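PDB 4YJ6: aryl acylamidase from bacterium CSBL00001, which probably hydrolyses the amide bond of N-acylated aromatic amines, releasing the arylamine and a carboxylate, as a member of the amidase signature family. Local coordinates for residues G74-D85 / M120-T131; S26-I35 / Y53-E64. All coordinates share one frame; numbering follows the deposited sequence.

Contact 1. Residues G74-D85 / M120-T131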
loop_
_atom_site.group_PDB
_atom_site.type_symbol
_atom_site.label_atom_id
_atom_site.label_comp_id
_atom_site.label_asym_id
_atom_site.label_seq_id
_atom_site.Cartn_x
_atom_site.Cartn_y
_atom_site.Cartn_z
ATOM N N GLY A 74 -13.791 -2.967 20.644
ATOM C CA GLY A 74 -13.952 -2.746 19.219
ATOM C C GLY A 74 -13.850 -3.996 18.363
ATOM O O GLY A 74 -13.534 -5.102 18.822
HETATM N N MSE A 75 -14.121 -3.821 17.076
HETATM C CA MSE A 75 -14.241 -4.990 16.210
HETATM C C MSE A 75 -12.881 -5.617 15.850
HETATM O O MSE A 75 -12.824 -6.727 15.303
HETATM C CB MSE A 75 -15.049 -4.635 14.958
HETATM C CG MSE A 75 -14.316 -3.971 13.857
HETATM SE SE MSE A 75 -15.645 -3.555 12.393
HETATM C CE MSE A 75 -16.459 -2.106 13.499
ATOM N N LEU A 76 -11.787 -4.899 16.104
ATOM C CA LEU A 76 -10.443 -5.449 15.903
ATOM C C LEU A 76 -9.719 -5.550 17.248
ATOM O O LEU A 76 -8.502 -5.472 17.327
ATOM C CB LEU A 76 -9.629 -4.571 14.941
ATOM C CG LEU A 76 -10.125 -4.639 13.494
ATOM C CD1 LEU A 76 -9.265 -3.679 12.643
ATOM C CD2 LEU A 76 -10.013 -6.029 12.951
ATOM N N ALA A 77 -10.472 -5.751 18.316
ATOM C CA ALA A 77 -9.852 -5.727 19.636
ATOM C C ALA A 77 -8.662 -6.681 19.772
ATOM O O ALA A 77 -8.785 -7.910 19.619
ATOM C CB ALA A 77 -10.919 -6.019 20.745
ATOM N N GLY A 78 -7.506 -6.098 20.054
ATOM C CA GLY A 78 -6.299 -6.860 20.309
ATOM C C GLY A 78 -5.439 -7.138 19.079
ATOM O O GLY A 78 -4.363 -7.683 19.204
ATOM N N VAL A 79 -5.902 -6.770 17.891
ATOM C CA VAL A 79 -5.113 -7.055 16.691
ATOM C C VAL A 79 -3.932 -6.100 16.654
ATOM O O VAL A 79 -4.131 -4.892 16.644
ATOM C CB VAL A 79 -5.971 -6.836 15.437
ATOM C CG1 VAL A 79 -5.097 -6.947 14.145
ATOM C CG2 VAL A 79 -7.098 -7.838 15.411
ATOM N N PRO A 80 -2.689 -6.615 16.591
ATOM C CA PRO A 80 -1.529 -5.720 16.566
ATOM C C PRO A 80 -1.244 -5.213 15.165
ATOM O O PRO A 80 -1.381 -5.973 14.217
ATOM C CB PRO A 80 -0.388 -6.617 17.036
ATOM C CG PRO A 80 -0.769 -8.001 16.536
ATOM C CD PRO A 80 -2.302 -8.043 16.615
ATOM N N THR A 81 -0.823 -3.962 15.035
ATOM C CA THR A 81 -0.537 -3.453 13.702
ATOM C C THR A 81 0.459 -2.302 13.819
ATOM O O THR A 81 0.803 -1.878 14.936
ATOM C CB THR A 81 -1.850 -3.000 12.979
ATOM O OG1 THR A 81 -1.551 -2.737 11.595
ATOM C CG2 THR A 81 -2.424 -1.714 13.608
ATOM N N LEU A 82 0.962 -1.825 12.684
ATOM C CA LEU A 82 1.819 -0.633 12.664
ATOM C C LEU A 82 1.367 0.290 11.528
ATOM O O LEU A 82 0.807 -0.207 10.521
ATOM C CB LEU A 82 3.293 -1.009 12.447
ATOM C CG LEU A 82 4.028 -1.672 13.614
ATOM C CD1 LEU A 82 3.740 -3.172 13.681
ATOM C CD2 LEU A 82 5.524 -1.443 13.443
HETATM N N MSE A 83 1.586 1.597 11.694
HETATM C CA MSE A 83 1.181 2.567 10.648
HETATM C C MSE A 83 2.453 2.867 9.854
HETATM O O MSE A 83 3.581 2.448 10.236
HETATM C CB MSE A 83 0.624 3.849 11.272
HETATM C CG MSE A 83 1.745 4.582 11.984
HETATM SE SE MSE A 83 1.136 6.274 12.610
HETATM C CE MSE A 83 0.662 7.158 10.939
ATOM N N LYS A 84 2.277 3.599 8.762
ATOM C CA LYS A 84 3.398 3.932 7.863
ATOM C C LYS A 84 3.965 5.326 8.141
ATOM O O LYS A 84 3.209 6.305 8.285
ATOM C CB LYS A 84 2.870 3.875 6.432
ATOM C CG LYS A 84 3.898 4.289 5.349
ATOM C CD LYS A 84 3.236 4.050 3.986
ATOM C CE LYS A 84 4.097 4.639 2.882
ATOM N NZ LYS A 84 3.468 4.409 1.564
ATOM N N ASP A 85 5.293 5.437 8.145
ATOM C CA ASP A 85 5.955 6.722 8.342
ATOM C C ASP A 85 6.053 7.538 7.025
ATOM O O ASP A 85 7.150 7.788 6.513
ATOM C CB ASP A 85 7.367 6.452 8.924
ATOM C CG ASP A 85 8.143 7.734 9.193
ATOM O OD1 ASP A 85 7.504 8.808 9.296
ATOM O OD2 ASP A 85 9.400 7.630 9.346
HETATM N N MSE A 120 -8.088 2.511 13.127
HETATM C CA MSE A 120 -7.731 1.188 13.632
HETATM C C MSE A 120 -7.720 1.178 15.168
HETATM O O MSE A 120 -8.317 0.284 15.795
HETATM C CB MSE A 120 -6.373 0.744 13.086
HETATM C CG MSE A 120 -6.342 0.631 11.552
HETATM SE SE MSE A 120 -7.426 -0.885 11.016
HETATM C CE MSE A 120 -6.184 -2.350 11.445
ATOM N N SER A 121 -7.080 2.165 15.777
ATOM C CA SER A 121 -7.090 2.237 17.249
ATOM C C SER A 121 -8.507 2.464 17.792
ATOM O O SER A 121 -8.852 1.989 18.891
ATOM C CB SER A 121 -6.118 3.306 17.745
ATOM O OG SER A 121 -6.597 4.603 17.437
ATOM N N GLY A 122 -9.336 3.174 17.027
ATOM C CA GLY A 122 -10.724 3.364 17.381
ATOM C C GLY A 122 -11.521 2.082 17.583
ATOM O O GLY A 122 -12.461 2.055 18.375
ATOM N N GLU A 123 -11.160 1.021 16.860
ATOM C CA GLU A 123 -11.800 -0.274 17.012
ATOM C C GLU A 123 -10.876 -1.259 17.746
ATOM O O GLU A 123 -10.992 -2.478 17.608
ATOM C CB GLU A 123 -12.224 -0.793 15.632
ATOM C CG GLU A 123 -13.388 0.028 15.067
ATOM C CD GLU A 123 -14.709 -0.158 15.814
ATOM O OE1 GLU A 123 -14.913 -1.186 16.482
ATOM O OE2 GLU A 123 -15.572 0.748 15.721
ATOM N N ASP A 124 -9.988 -0.690 18.572
ATOM C CA ASP A 124 -9.156 -1.426 19.513
ATOM C C ASP A 124 -8.067 -2.299 18.914
ATOM O O ASP A 124 -7.525 -3.154 19.578
ATOM C CB ASP A 124 -10.019 -2.221 20.503
ATOM C CG ASP A 124 -10.640 -1.326 21.569
ATOM O OD1 ASP A 124 -9.954 -0.365 22.015
ATOM O OD2 ASP A 124 -11.802 -1.600 21.935
ATOM N N SER A 125 -7.670 -2.028 17.668
ATOM C CA SER A 125 -6.406 -2.539 17.199
ATOM C C SER A 125 -5.302 -1.817 17.976
ATOM O O SER A 125 -5.454 -0.644 18.364
ATOM C CB SER A 125 -6.302 -2.318 15.660
ATOM O OG SER A 125 -5.037 -2.733 15.165
ATOM N N LEU A 126 -4.209 -2.528 18.240
ATOM C CA LEU A 126 -3.102 -1.992 19.057
ATOM C C LEU A 126 -1.948 -1.574 18.143
ATOM O O LEU A 126 -1.373 -2.415 17.443
ATOM C CB LEU A 126 -2.632 -3.088 20.025
ATOM C CG LEU A 126 -3.749 -3.440 21.023
ATOM C CD1 LEU A 126 -3.441 -4.765 21.767
ATOM C CD2 LEU A 126 -3.960 -2.269 22.007
ATOM N N LEU A 127 -1.618 -0.289 18.155
ATOM C CA LEU A 127 -0.559 0.251 17.302
ATOM C C LEU A 127 0.798 0.112 17.969
ATOM O O LEU A 127 1.040 0.678 19.053
ATOM C CB LEU A 127 -0.800 1.729 17.009
ATOM C CG LEU A 127 -2.121 2.078 16.344
ATOM C CD1 LEU A 127 -2.299 3.624 16.293
ATOM C CD2 LEU A 127 -2.109 1.484 14.992
ATOM N N LEU A 128 1.697 -0.602 17.319
ATOM C CA LEU A 128 3.004 -0.905 17.914
ATOM C C LEU A 128 4.114 0.038 17.446
ATOM O O LEU A 128 5.214 0.003 17.995
ATOM C CB LEU A 128 3.428 -2.373 17.636
ATOM C CG LEU A 128 3.056 -3.214 18.882
ATOM C CD1 LEU A 128 1.563 -3.493 18.871
ATOM C CD2 LEU A 128 3.834 -4.489 18.974
ATOM N N GLY A 129 3.848 0.869 16.438
ATOM C CA GLY A 129 4.896 1.721 15.874
ATOM C C GLY A 129 4.666 2.081 14.414
ATOM O O GLY A 129 3.528 2.022 13.948
ATOM N N GLN A 130 5.743 2.456 13.712
ATOM C CA GLN A 130 5.661 2.902 12.307
ATOM C C GLN A 130 6.614 2.119 11.437
ATOM O O GLN A 130 7.659 1.659 11.913
ATOM C CB GLN A 130 6.062 4.367 12.183
ATOM C CG GLN A 130 5.202 5.316 13.017
ATOM C CD GLN A 130 5.710 6.740 12.936
ATOM O OE1 GLN A 130 6.925 6.962 12.845
ATOM N NE2 GLN A 130 4.804 7.714 13.008
ATOM N N THR A 131 6.277 2.024 10.150
ATOM C CA THR A 131 7.065 1.299 9.177
ATOM C C THR A 131 7.751 2.213 8.161
ATOM O O THR A 131 7.298 3.326 7.891
ATOM C CB THR A 131 6.163 0.294 8.400
ATOM O OG1 THR A 131 5.042 1.009 7.862
ATOM C CG2 THR A 131 5.644 -0.797 9.350
HETATM O O HOH W 1 2.480 0.150 8.203
HETATM O O HOH W 2 9.482 7.879 12.157
#
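Thr81 and Leu127 lie side by side on neighbouring parallel strands, 80-84 and 126-131, of the mixed sheet of the amidase signature fold, and pack tightly: Thr81 CG2 is 3.5 Å from Leu127 CD2. With OG1 anti to the backbone N (chi1 -170°), threonine turns its hydroxyl to Tyr116 and leaves the methyl for the leucine. A beta bulge between Thr81 and Met83 shifts the register by one, and Gly129 suits it: a side chain there would jam against the preceding carbonyl. Beyond it, Lys84 reaches Ser163 and Ser164 near a bound phosphate, consistent with this family's Ser-cisSer-Lys site. The solvent side is the other end, where Met75 is exposed and polar bonds do most of the holding. There Asp124, the positive-phi residue of a Schellman motif ending helix 115-122, takes Gly74 N on OD2 at 2.7 Å and pairs with Arg66. Glu123, bent at chi2 (-69°), brings the anti lone pair of OE1 to Met75 N at 2.8 Å. With an alanine here, Met75 N would probably lose this acceptor and a gap would open beside Met75 CE. Further in, Leu126 N and Ser125 OG (2.8 Å) reach Val79 O from opposite faces of its plane.

Contact 2. Residues S26-I35 / Y53-E64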
loop_
_atom_site.group_PDB
_atom_site.type_symbol
_atom_site.label_atom_id
_atom_site.label_comp_id
_atom_site.label_asym_id
_atom_site.label_seq_id
_atom_site.Cartn_x
_atom_site.Cartn_y
_atom_site.Cartn_z
ATOM N N SER A 26 -4.452 -12.679 26.522
ATOM C CA SER A 26 -4.620 -11.282 26.915
ATOM C C SER A 26 -4.037 -10.344 25.860
ATOM O O SER A 26 -3.034 -10.661 25.268
ATOM C CB SER A 26 -3.838 -11.010 28.203
ATOM O OG SER A 26 -4.015 -9.635 28.584
ATOM N N PRO A 27 -4.654 -9.157 25.680
ATOM C CA PRO A 27 -4.019 -8.103 24.869
ATOM C C PRO A 27 -2.572 -7.857 25.315
ATOM O O PRO A 27 -1.709 -7.611 24.474
ATOM C CB PRO A 27 -4.877 -6.879 25.151
ATOM C CG PRO A 27 -6.207 -7.422 25.553
ATOM C CD PRO A 27 -5.934 -8.720 26.257
ATOM N N ARG A 28 -2.300 -7.922 26.618
ATOM C CA ARG A 28 -0.923 -7.759 27.078
ATOM C C ARG A 28 0.007 -8.768 26.433
ATOM O O ARG A 28 1.126 -8.438 26.061
ATOM C CB ARG A 28 -0.818 -7.939 28.600
ATOM C CG ARG A 28 -1.615 -6.942 29.453
ATOM C CD ARG A 28 -1.315 -7.266 30.919
ATOM N NE ARG A 28 -2.000 -6.433 31.910
ATOM C CZ ARG A 28 -1.493 -5.322 32.437
ATOM N NH1 ARG A 28 -0.281 -4.873 32.032
ATOM N NH2 ARG A 28 -2.194 -4.677 33.391
ATOM N N GLU A 29 -0.448 -10.021 26.307
ATOM C CA GLU A 29 0.409 -11.053 25.788
ATOM C C GLU A 29 0.546 -10.881 24.268
ATOM O O GLU A 29 1.593 -11.115 23.709
ATOM C CB GLU A 29 -0.129 -12.445 26.125
ATOM C CG GLU A 29 0.808 -13.519 25.659
ATOM C CD GLU A 29 0.339 -14.930 26.005
ATOM O OE1 GLU A 29 0.919 -15.904 25.437
ATOM O OE2 GLU A 29 -0.600 -15.062 26.835
ATOM N N VAL A 30 -0.512 -10.427 23.611
ATOM C CA VAL A 30 -0.390 -10.134 22.179
ATOM C C VAL A 30 0.717 -9.100 21.973
ATOM O O VAL A 30 1.559 -9.243 21.096
ATOM C CB VAL A 30 -1.693 -9.584 21.594
ATOM C CG1 VAL A 30 -1.419 -9.167 20.131
ATOM C CG2 VAL A 30 -2.804 -10.652 21.653
ATOM N N VAL A 31 0.729 -8.046 22.784
ATOM C CA VAL A 31 1.742 -6.993 22.591
ATOM C C VAL A 31 3.149 -7.539 22.861
ATOM O O VAL A 31 4.061 -7.326 22.065
ATOM C CB VAL A 31 1.455 -5.804 23.490
ATOM C CG1 VAL A 31 2.623 -4.829 23.539
ATOM C CG2 VAL A 31 0.140 -5.123 23.024
ATOM N N GLU A 32 3.351 -8.244 23.983
ATOM C CA GLU A 32 4.722 -8.682 24.305
ATOM C C GLU A 32 5.224 -9.700 23.290
ATOM O O GLU A 32 6.384 -9.690 22.910
ATOM C CB GLU A 32 4.797 -9.276 25.723
ATOM C CG GLU A 32 4.363 -8.325 26.827
ATOM C CD GLU A 32 5.234 -7.056 26.960
ATOM O OE1 GLU A 32 6.360 -6.984 26.404
ATOM O OE2 GLU A 32 4.761 -6.119 27.667
ATOM N N SER A 33 4.338 -10.577 22.831
ATOM C CA SER A 33 4.718 -11.586 21.849
ATOM C C SER A 33 4.997 -10.963 20.485
ATOM O O SER A 33 5.847 -11.461 19.743
ATOM C CB SER A 33 3.630 -12.640 21.712
ATOM O OG SER A 33 3.480 -13.376 22.918
ATOM N N THR A 34 4.292 -9.886 20.158
ATOM C CA THR A 34 4.539 -9.199 18.883
ATOM C C THR A 34 5.875 -8.469 18.979
ATOM O O THR A 34 6.657 -8.441 18.042
ATOM C CB THR A 34 3.413 -8.202 18.535
ATOM O OG1 THR A 34 2.186 -8.925 18.404
ATOM C CG2 THR A 34 3.695 -7.497 17.183
ATOM N N ILE A 35 6.142 -7.894 20.143
ATOM C CA ILE A 35 7.398 -7.197 20.368
ATOM C C ILE A 35 8.540 -8.203 20.199
ATOM O O ILE A 35 9.552 -7.906 19.574
ATOM C CB ILE A 35 7.419 -6.544 21.770
ATOM C CG1 ILE A 35 6.537 -5.293 21.773
ATOM C CG2 ILE A 35 8.855 -6.159 22.207
ATOM C CD1 ILE A 35 6.250 -4.696 23.214
ATOM N N TYR A 53 6.274 0.851 22.006
ATOM C CA TYR A 53 5.964 -0.322 22.791
ATOM C C TYR A 53 5.224 0.052 24.072
ATOM O O TYR A 53 4.255 -0.607 24.464
ATOM C CB TYR A 53 7.249 -1.068 23.128
ATOM C CG TYR A 53 7.934 -1.735 21.962
ATOM C CD1 TYR A 53 7.325 -1.815 20.701
ATOM C CD2 TYR A 53 9.187 -2.313 22.125
ATOM C CE1 TYR A 53 7.960 -2.493 19.649
ATOM C CE2 TYR A 53 9.815 -2.980 21.075
ATOM C CZ TYR A 53 9.192 -3.056 19.844
ATOM O OH TYR A 53 9.816 -3.710 18.793
ATOM N N ASP A 54 5.666 1.093 24.772
ATOM C CA ASP A 54 4.984 1.380 26.037
ATOM C C ASP A 54 3.556 1.858 25.798
ATOM O O ASP A 54 2.649 1.531 26.560
ATOM C CB ASP A 54 5.760 2.420 26.879
ATOM C CG ASP A 54 6.913 1.802 27.651
ATOM O OD1 ASP A 54 7.072 0.560 27.631
ATOM O OD2 ASP A 54 7.665 2.578 28.284
ATOM N N GLU A 55 3.329 2.589 24.705
ATOM C CA GLU A 55 1.980 3.035 24.434
ATOM C C GLU A 55 1.082 1.836 24.204
ATOM O O GLU A 55 -0.065 1.801 24.673
ATOM C CB GLU A 55 1.929 3.938 23.202
ATOM C CG GLU A 55 0.552 4.554 23.031
ATOM C CD GLU A 55 0.436 5.441 21.821
ATOM O OE1 GLU A 55 1.015 6.551 21.858
ATOM O OE2 GLU A 55 -0.212 5.016 20.839
ATOM N N ALA A 56 1.582 0.892 23.410
ATOM C CA ALA A 56 0.845 -0.310 23.142
ATOM C C ALA A 56 0.575 -1.069 24.431
ATOM O O ALA A 56 -0.525 -1.607 24.587
ATOM C CB ALA A 56 1.575 -1.180 22.157
ATOM N N ARG A 57 1.554 -1.117 25.342
ATOM C CA ARG A 57 1.352 -1.806 26.648
ATOM C C ARG A 57 0.262 -1.135 27.470
ATOM O O ARG A 57 -0.566 -1.816 28.111
ATOM C CB ARG A 57 2.655 -1.850 27.464
ATOM C CG ARG A 57 3.725 -2.717 26.822
ATOM C CD ARG A 57 5.065 -2.559 27.543
ATOM N NE ARG A 57 6.012 -3.601 27.145
ATOM C CZ ARG A 57 7.252 -3.384 26.740
ATOM N NH1 ARG A 57 7.727 -2.149 26.631
ATOM N NH2 ARG A 57 8.012 -4.410 26.402
ATOM N N GLU A 58 0.251 0.199 27.457
ATOM C CA GLU A 58 -0.774 0.971 28.162
ATOM C C GLU A 58 -2.137 0.703 27.593
ATOM O O GLU A 58 -3.093 0.444 28.325
ATOM C CB GLU A 58 -0.479 2.477 28.047
ATOM C CG GLU A 58 0.826 2.862 28.705
ATOM C CD GLU A 58 1.178 4.307 28.425
ATOM O OE1 GLU A 58 0.561 5.202 29.083
ATOM O OE2 GLU A 58 2.051 4.541 27.538
ATOM N N LYS A 59 -2.222 0.704 26.259
ATOM C CA LYS A 59 -3.505 0.460 25.619
ATOM C C LYS A 59 -3.929 -0.966 25.903
ATOM O O LYS A 59 -5.107 -1.221 26.113
ATOM C CB LYS A 59 -3.427 0.659 24.106
ATOM C CG LYS A 59 -3.152 2.099 23.650
ATOM C CD LYS A 59 -4.285 3.012 23.980
ATOM C CE LYS A 59 -4.035 4.418 23.388
ATOM N NZ LYS A 59 -5.330 5.044 23.063
ATOM N N ALA A 60 -2.976 -1.896 25.885
ATOM C CA ALA A 60 -3.334 -3.304 26.136
ATOM C C ALA A 60 -3.874 -3.489 27.549
ATOM O O ALA A 60 -4.807 -4.274 27.758
ATOM C CB ALA A 60 -2.137 -4.198 25.925
ATOM N N ALA A 61 -3.272 -2.808 28.532
ATOM C CA ALA A 61 -3.773 -2.923 29.939
ATOM C C ALA A 61 -5.204 -2.441 30.058
ATOM O O ALA A 61 -6.026 -3.049 30.738
ATOM C CB ALA A 61 -2.856 -2.148 30.937
ATOM N N ALA A 62 -5.519 -1.337 29.384
ATOM C CA ALA A 62 -6.863 -0.779 29.440
ATOM C C ALA A 62 -7.850 -1.699 28.698
ATOM O O ALA A 62 -8.984 -1.891 29.134
ATOM C CB ALA A 62 -6.865 0.648 28.840
ATOM N N LEU A 63 -7.400 -2.278 27.588
ATOM C CA LEU A 63 -8.268 -3.173 26.805
ATOM C C LEU A 63 -8.534 -4.432 27.625
ATOM O O LEU A 63 -9.673 -4.947 27.699
ATOM C CB LEU A 63 -7.558 -3.541 25.499
ATOM C CG LEU A 63 -8.383 -3.848 24.234
ATOM C CD1 LEU A 63 -7.652 -4.824 23.305
ATOM C CD2 LEU A 63 -9.870 -4.169 24.379
ATOM N N GLU A 64 -7.482 -4.911 28.274
ATOM C CA GLU A 64 -7.620 -6.101 29.103
ATOM C C GLU A 64 -8.634 -5.834 30.213
ATOM O O GLU A 64 -9.495 -6.689 30.490
ATOM C CB GLU A 64 -6.277 -6.494 29.691
ATOM C CG GLU A 64 -6.378 -7.676 30.685
ATOM C CD GLU A 64 -5.071 -7.927 31.400
ATOM O OE1 GLU A 64 -4.356 -8.885 31.033
ATOM O OE2 GLU A 64 -4.753 -7.157 32.342
#
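Ser26 OG does double duty at the start of helix 27-45: as N-cap it accepts from Arg28 N, and it gives its own proton to Glu64 OE1, 2.6 Å away on helix 53-69. The two helices pack antiparallel, joined through strand 48-51, their segments 8.5 Å apart at an angle of 158°. Glu64 uses its second oxygen for Arg28, whose NE comes to OE2 at 2.9 Å from above the carboxylate plane, while Ala61 CB lies over one face of the guanidinium. Small residues allow this closeness: Ala60 CB sits 3.9 Å from Pro27 CB, and Val31 straddles Ala56 and Ala60 with one methyl each. Pro27 suits the first helical turn, where no backbone N-H is needed. At the far end Ile35 CG1 stands over the centre of the Tyr53 ring, 3.6 Å from the centroid, a CH-pi contact. Arg57 grips Glu32 side-on, NE to OE2 at 2.9 Å and NH2 to OE1 at 3.1 Å, while NH1 turns to Asp54. These three bonds lie near the guanidinium plane and fix its rotation, and with two acids round one arginine all three groups are likely to stay charged.

In the fold
After helix 13-21, helix 27-45 runs out, strand 48-51 follows, and helix 53-69 returns alongside helix 27-45; contact 2 closes this loop. The chain then turns into strand 80-84, passes through a long, mostly irregular excursion and helix 115-122, and comes back as strand 126-131, where contact 1 closes the second loop. The two loops stand in series, neither nested nor crossed. In space, however, they meet, their centres 11 Å apart. The helix pair lies against the sheet: Thr34 packs on Pro80 and Leu128, and Leu63 reaches Gly78 in the turn that leads into strand 80-84. Strand 48-51 borders strand 126-131, so the loop closed by contact 2 also supplies a strand beside contact 1.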